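PDB 2W40: glycerol kinase, putative, which probably phosphorylates glycerol at the expense of ATP to give sn-glycerol 3-phosphate, as a member of the FGGY kinase family. Local coordinates for residues V184-L198 / V282-K296. Residues are numbered along the deposited sequence; the frame is centred on the assembly and turned at random.
Sequences VTNASRTLLMDINTL and VVYSTCGLITTICYK. With EDO (1,2-ethanediol), chain B; EDO (1,2-ethanediol), chain D.
Ile-293 is the apolar centre of this contact. Ile-293 CG2 meets CG2 of Val-184 and CG2 of Thr-185, both at 3.9 Å. With chi1 at -61° its CG1 takes a different course, over Val-184 O and Ser-188 CB. Chi1 and chi2 together bring its CD1 to Ile-195 and Leu-198. Ile-293 CD1 presses on Leu-198 CD2 at 3.5 Å, closer than usual for two carbons. Ile-195 and Ile-293 run past each other in opposite directions, with their CD1 atoms touching. Leu-198 also reaches the extended chain of Lys-296, whose NZ donates to both hydroxyls of a 1,2-ethanediol, probably from the crystallisation liquor.

The polar part gathers at Thr-292. Thr-292 OG1 accepts a weak but fairly straight bond from Arg-189 NH1 (3.2 Å, 162°) at the edge of the guanidinium. Bends at chi2 and chi3 turn the arginine chain toward the strand. Salt bridges to Glu-86 and Glu-308 also hold this guanidinium. Ser-188 OG, which donates to Thr-185 O, lies 2.9 Å from Thr-292 OG1. A water accepts from Thr-292 OG1 and donates to Ser-188 O and Thr-291 O, so it bridges the two backbones.

At the more exposed end, Asn-196 ND2 donates to Tyr-284 OH (2.9 Å). The hydroxyl lies close to the amide plane, but amide and ring are turned 59° apart. Asn-196 OD1 rests against Val-282 CG2 at 3.5 Å. Asp-194 OD1 accepts from Asn-196 N, an Asx turn, and also from Thr-197 N, which holds the backbone that carries Asn-196.

The contact joins the two halves of an actin-like kinase fold. The Tyr-295 side chain lies about 4 Å from a bound glycerol. Strand 290-295 edges the C-terminal sheet, antiparallel to strand 304-311, with a classic beta bulge at Cys-294 and Tyr-295 opposite Lys-304. Helix 123-130 packs beside Leu-191 and Tyr-284.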
loop_
_atom_site.group_PDB
_atom_site.type_symbol
_atom_site.label_atom_id
_atom_site.label_comp_id
_atom_site.label_asym_id
_atom_site.label_seq_id
_atom_site.Cartn_x
_atom_site.Cartn_y
_atom_site.Cartn_z
ATOM N N VAL C 184 36.893 -16.254 -5.883
ATOM C CA VAL C 184 36.923 -15.881 -4.467
ATOM C C VAL C 184 35.811 -14.913 -4.008
ATOM O O VAL C 184 35.337 -14.976 -2.863
ATOM C CB VAL C 184 38.270 -15.207 -4.106
ATOM C CG1 VAL C 184 39.473 -16.143 -4.112
ATOM C CG2 VAL C 184 38.535 -14.010 -4.991
ATOM N N THR C 185 35.344 -14.029 -4.864
ATOM C CA THR C 185 34.238 -13.124 -4.516
ATOM C C THR C 185 32.883 -13.848 -4.353
ATOM O O THR C 185 32.229 -13.688 -3.306
ATOM C CB THR C 185 34.112 -11.895 -5.422
ATOM O OG1 THR C 185 33.653 -12.271 -6.745
ATOM C CG2 THR C 185 35.468 -11.152 -5.466
ATOM N N ASN C 186 32.546 -14.727 -5.315
ATOM C CA ASN C 186 31.348 -15.516 -5.200
ATOM C C ASN C 186 31.419 -16.527 -4.055
ATOM O O ASN C 186 30.427 -16.691 -3.333
ATOM C CB ASN C 186 31.047 -16.220 -6.518
ATOM C CG ASN C 186 30.247 -15.306 -7.495
ATOM O OD1 ASN C 186 29.088 -14.973 -7.223
ATOM N ND2 ASN C 186 30.834 -14.970 -8.612
ATOM N N ALA C 187 32.585 -17.144 -3.872
ATOM C CA ALA C 187 32.746 -18.106 -2.769
ATOM C C ALA C 187 32.506 -17.421 -1.420
ATOM O O ALA C 187 32.031 -18.065 -0.460
ATOM C CB ALA C 187 34.087 -18.831 -2.778
ATOM N N SER C 188 32.842 -16.135 -1.304
ATOM C CA SER C 188 32.721 -15.390 -0.037
ATOM C C SER C 188 31.234 -15.080 0.352
ATOM O O SER C 188 30.973 -14.590 1.449
ATOM C CB SER C 188 33.537 -14.112 -0.116
ATOM O OG SER C 188 32.846 -13.082 -0.799
ATOM N N ARG C 189 30.317 -15.405 -0.618
ATOM C CA ARG C 189 28.906 -15.103 -0.503
ATOM C C ARG C 189 28.070 -16.326 -0.110
ATOM O O ARG C 189 26.833 -16.341 -0.155
ATOM C CB ARG C 189 28.372 -14.513 -1.776
ATOM C CG ARG C 189 29.208 -13.370 -2.282
ATOM C CD ARG C 189 29.432 -12.265 -1.278
ATOM N NE ARG C 189 28.179 -11.557 -0.945
ATOM C CZ ARG C 189 28.059 -10.345 -0.421
ATOM N NH1 ARG C 189 29.127 -9.648 -0.007
ATOM N NH2 ARG C 189 26.863 -9.790 -0.301
ATOM N N THR C 190 28.790 -17.381 0.205
ATOM C CA THR C 190 28.138 -18.700 0.411
ATOM C C THR C 190 27.893 -19.071 1.904
ATOM O O THR C 190 27.021 -19.963 2.171
ATOM C CB THR C 190 29.023 -19.832 -0.228
ATOM O OG1 THR C 190 30.257 -19.912 0.486
ATOM C CG2 THR C 190 29.182 -19.750 -1.765
ATOM N N LEU C 191 28.667 -18.458 2.818
ATOM C CA LEU C 191 28.683 -18.779 4.257
ATOM C C LEU C 191 29.494 -20.079 4.510
ATOM O O LEU C 191 29.441 -20.643 5.590
ATOM C CB LEU C 191 27.301 -18.834 4.872
ATOM C CG LEU C 191 26.906 -17.761 5.863
ATOM C CD1 LEU C 191 25.364 -17.709 6.197
ATOM C CD2 LEU C 191 27.709 -17.954 7.040
ATOM N N LEU C 192 30.186 -20.575 3.433
ATOM C CA LEU C 192 30.991 -21.800 3.474
ATOM C C LEU C 192 32.512 -21.585 3.376
ATOM O O LEU C 192 33.261 -22.563 3.554
ATOM C CB LEU C 192 30.580 -22.814 2.429
ATOM C CG LEU C 192 29.117 -23.131 2.396
ATOM C CD1 LEU C 192 28.901 -24.004 1.151
ATOM C CD2 LEU C 192 28.680 -23.790 3.714
ATOM N N MET C 193 32.955 -20.359 3.004
ATOM C CA MET C 193 34.361 -20.131 2.792
ATOM C C MET C 193 34.952 -19.445 4.038
ATOM O O MET C 193 34.324 -18.535 4.575
ATOM C CB MET C 193 34.546 -19.206 1.610
ATOM C CG MET C 193 35.993 -19.133 1.145
ATOM S SD MET C 193 36.315 -17.848 -0.097
ATOM C CE MET C 193 36.412 -16.352 0.958
ATOM N N ASP C 194 36.185 -19.792 4.374
ATOM C CA ASP C 194 37.005 -19.124 5.380
ATOM C C ASP C 194 37.477 -17.795 4.749
ATOM O O ASP C 194 38.191 -17.810 3.722
ATOM C CB ASP C 194 38.169 -19.977 5.770
ATOM C CG ASP C 194 38.994 -19.326 6.933
ATOM O OD1 ASP C 194 39.305 -18.120 6.895
ATOM O OD2 ASP C 194 39.381 -20.088 7.879
ATOM N N ILE C 195 36.974 -16.686 5.281
ATOM C CA ILE C 195 37.257 -15.347 4.690
ATOM C C ILE C 195 38.737 -14.919 4.682
ATOM O O ILE C 195 39.134 -14.075 3.895
ATOM C CB ILE C 195 36.393 -14.282 5.427
ATOM C CG1 ILE C 195 36.270 -12.942 4.667
ATOM C CG2 ILE C 195 36.845 -13.950 6.812
ATOM C CD1 ILE C 195 35.708 -13.077 3.292
ATOM N N ASN C 196 39.519 -15.482 5.629
ATOM C CA ASN C 196 40.965 -15.241 5.756
ATOM C C ASN C 196 41.799 -16.192 4.888
ATOM O O ASN C 196 42.731 -15.763 4.221
ATOM C CB ASN C 196 41.413 -15.300 7.204
ATOM C CG ASN C 196 40.967 -14.135 7.967
ATOM O OD1 ASN C 196 41.502 -13.024 7.764
ATOM N ND2 ASN C 196 39.946 -14.306 8.795
ATOM N N THR C 197 41.459 -17.479 4.851
ATOM C CA THR C 197 42.276 -18.438 4.126
ATOM C C THR C 197 41.833 -18.670 2.650
ATOM O O THR C 197 42.571 -19.303 1.858
ATOM C CB THR C 197 42.313 -19.772 4.797
ATOM O OG1 THR C 197 41.016 -20.385 4.628
ATOM C CG2 THR C 197 42.665 -19.685 6.264
ATOM N N LEU C 198 40.598 -18.234 2.313
ATOM C CA LEU C 198 40.088 -18.356 0.993
ATOM C C LEU C 198 39.855 -19.788 0.570
ATOM O O LEU C 198 39.878 -20.124 -0.631
ATOM C CB LEU C 198 40.921 -17.628 -0.039
ATOM C CG LEU C 198 41.218 -16.140 0.264
ATOM C CD1 LEU C 198 42.043 -15.481 -0.867
ATOM C CD2 LEU C 198 40.068 -15.311 0.655
ATOM N N VAL C 282 41.351 -7.137 6.776
ATOM C CA VAL C 282 40.014 -7.653 7.032
ATOM C C VAL C 282 39.443 -6.815 8.161
ATOM O O VAL C 282 39.984 -6.777 9.309
ATOM C CB VAL C 282 40.087 -9.089 7.472
ATOM C CG1 VAL C 282 38.683 -9.666 7.840
ATOM C CG2 VAL C 282 40.818 -9.919 6.378
ATOM N N VAL C 283 38.349 -6.164 7.878
ATOM C CA VAL C 283 37.645 -5.383 8.868
ATOM C C VAL C 283 36.332 -6.052 9.193
ATOM O O VAL C 283 35.569 -6.289 8.319
ATOM C CB VAL C 283 37.419 -3.933 8.398
ATOM C CG1 VAL C 283 36.670 -3.139 9.422
ATOM C CG2 VAL C 283 38.765 -3.269 8.013
ATOM N N TYR C 284 36.102 -6.329 10.479
ATOM C CA TYR C 284 34.883 -6.959 10.915
ATOM C C TYR C 284 34.002 -5.854 11.517
ATOM O O TYR C 284 34.391 -5.158 12.465
ATOM C CB TYR C 284 35.129 -8.013 11.942
ATOM C CG TYR C 284 35.840 -9.251 11.462
ATOM C CD1 TYR C 284 35.187 -10.211 10.679
ATOM C CD2 TYR C 284 37.187 -9.464 11.790
ATOM C CE1 TYR C 284 35.868 -11.339 10.236
ATOM C CE2 TYR C 284 37.841 -10.616 11.387
ATOM C CZ TYR C 284 37.196 -11.571 10.587
ATOM O OH TYR C 284 37.949 -12.717 10.231
ATOM N N SER C 285 32.761 -5.796 11.037
ATOM C CA SER C 285 31.804 -4.770 11.426
ATOM C C SER C 285 31.292 -5.071 12.835
ATOM O O SER C 285 31.154 -6.208 13.220
ATOM C CB SER C 285 30.621 -4.733 10.446
ATOM O OG SER C 285 29.726 -3.714 10.721
ATOM N N THR C 286 31.024 -4.014 13.558
ATOM C CA THR C 286 30.147 -4.095 14.748
ATOM C C THR C 286 28.781 -3.399 14.566
ATOM O O THR C 286 27.986 -3.260 15.575
ATOM C CB THR C 286 30.823 -3.499 15.991
ATOM O OG1 THR C 286 31.024 -2.107 15.803
ATOM C CG2 THR C 286 32.158 -4.207 16.295
ATOM N N CYS C 287 28.463 -3.039 13.320
ATOM C CA CYS C 287 27.388 -2.147 12.933
ATOM C C CYS C 287 26.612 -2.760 11.775
ATOM O O CYS C 287 25.928 -2.031 11.122
ATOM C CB CYS C 287 27.957 -0.679 12.467
ATOM S SG CYS C 287 28.655 0.096 13.850
ATOM N N GLY C 288 26.614 -4.079 11.598
ATOM C CA GLY C 288 25.763 -4.647 10.612
ATOM C C GLY C 288 26.193 -4.695 9.184
ATOM O O GLY C 288 25.386 -4.966 8.323
ATOM N N LEU C 289 27.460 -4.452 8.901
ATOM C CA LEU C 289 27.982 -4.567 7.563
ATOM C C LEU C 289 28.671 -5.939 7.417
ATOM O O LEU C 289 29.083 -6.594 8.377
ATOM C CB LEU C 289 28.954 -3.394 7.339
ATOM C CG LEU C 289 28.355 -1.954 7.452
ATOM C CD1 LEU C 289 29.327 -0.866 7.073
ATOM C CD2 LEU C 289 27.095 -1.761 6.509
ATOM N N ILE C 290 28.726 -6.415 6.195
ATOM C CA ILE C 290 29.331 -7.733 5.899
ATOM C C ILE C 290 30.778 -7.558 5.406
ATOM O O ILE C 290 31.048 -6.682 4.592
ATOM C CB ILE C 290 28.504 -8.429 4.787
ATOM C CG1 ILE C 290 27.099 -8.878 5.293
ATOM C CG2 ILE C 290 29.305 -9.644 4.146
ATOM C CD1 ILE C 290 26.288 -9.534 4.291
ATOM N N THR C 291 31.679 -8.363 5.927
ATOM C CA THR C 291 33.083 -8.433 5.443
ATOM C C THR C 291 33.151 -9.347 4.234
ATOM O O THR C 291 32.697 -10.497 4.354
ATOM C CB THR C 291 33.997 -9.019 6.534
ATOM O OG1 THR C 291 33.807 -8.275 7.684
ATOM C CG2 THR C 291 35.467 -9.041 6.125
ATOM N N THR C 292 33.597 -8.859 3.095
ATOM C CA THR C 292 33.643 -9.655 1.886
ATOM C C THR C 292 34.991 -9.434 1.143
ATOM O O THR C 292 35.828 -8.637 1.568
ATOM C CB THR C 292 32.406 -9.329 0.998
ATOM O OG1 THR C 292 32.292 -10.306 -0.015
ATOM C CG2 THR C 292 32.569 -7.866 0.366
ATOM N N ILE C 293 35.216 -10.244 0.157
ATOM C CA ILE C 293 36.389 -10.120 -0.685
ATOM C C ILE C 293 36.043 -9.058 -1.766
ATOM O O ILE C 293 34.943 -9.165 -2.387
ATOM C CB ILE C 293 36.768 -11.397 -1.428
ATOM C CG1 ILE C 293 37.107 -12.562 -0.498
ATOM C CG2 ILE C 293 37.888 -11.079 -2.428
ATOM C CD1 ILE C 293 38.269 -12.353 0.314
ATOM N N CYS C 294 36.847 -8.004 -1.935
ATOM C CA CYS C 294 36.647 -7.092 -3.037
ATOM C C CYS C 294 37.118 -7.685 -4.380
ATOM O O CYS C 294 36.338 -7.757 -5.367
ATOM C CB CYS C 294 37.326 -5.770 -2.755
ATOM S SG CYS C 294 36.620 -4.363 -3.663
ATOM N N TYR C 295 38.365 -8.157 -4.435
ATOM C CA TYR C 295 38.895 -8.842 -5.623
ATOM C C TYR C 295 40.232 -9.464 -5.233
ATOM O O TYR C 295 40.866 -9.042 -4.268
ATOM C CB TYR C 295 39.003 -7.851 -6.815
ATOM C CG TYR C 295 39.703 -6.532 -6.472
ATOM C CD1 TYR C 295 41.095 -6.465 -6.360
ATOM C CD2 TYR C 295 38.982 -5.412 -6.133
ATOM C CE1 TYR C 295 41.685 -5.289 -5.949
ATOM C CE2 TYR C 295 39.617 -4.234 -5.759
ATOM C CZ TYR C 295 40.961 -4.184 -5.687
ATOM O OH TYR C 295 41.622 -2.970 -5.277
ATOM N N LYS C 296 40.684 -10.407 -6.044
ATOM C CA LYS C 296 42.016 -11.004 -6.011
ATOM C C LYS C 296 42.241 -11.370 -7.440
ATOM O O LYS C 296 41.793 -12.360 -7.888
ATOM C CB LYS C 296 42.079 -12.261 -5.106
ATOM C CG LYS C 296 43.442 -12.952 -5.044
ATOM C CD LYS C 296 43.430 -14.178 -4.208
ATOM C CE LYS C 296 44.586 -15.024 -4.539
ATOM N NZ LYS C 296 44.816 -16.186 -3.641
HETATM C C1 EDO B . 42.029 -17.907 -5.360
HETATM O O1 EDO B . 42.240 -17.647 -3.935
HETATM C C2 EDO B . 43.023 -18.946 -5.865
HETATM O O2 EDO B . 44.276 -18.261 -5.899
HETATM C C1 EDO D . 27.906 -8.793 10.219
HETATM O O1 EDO D . 28.111 -7.476 10.783
HETATM C C2 EDO D . 26.568 -8.919 9.542
HETATM O O2 EDO D . 26.399 -10.178 9.044
HETATM O O HOH W 1 31.389 -12.012 1.995
#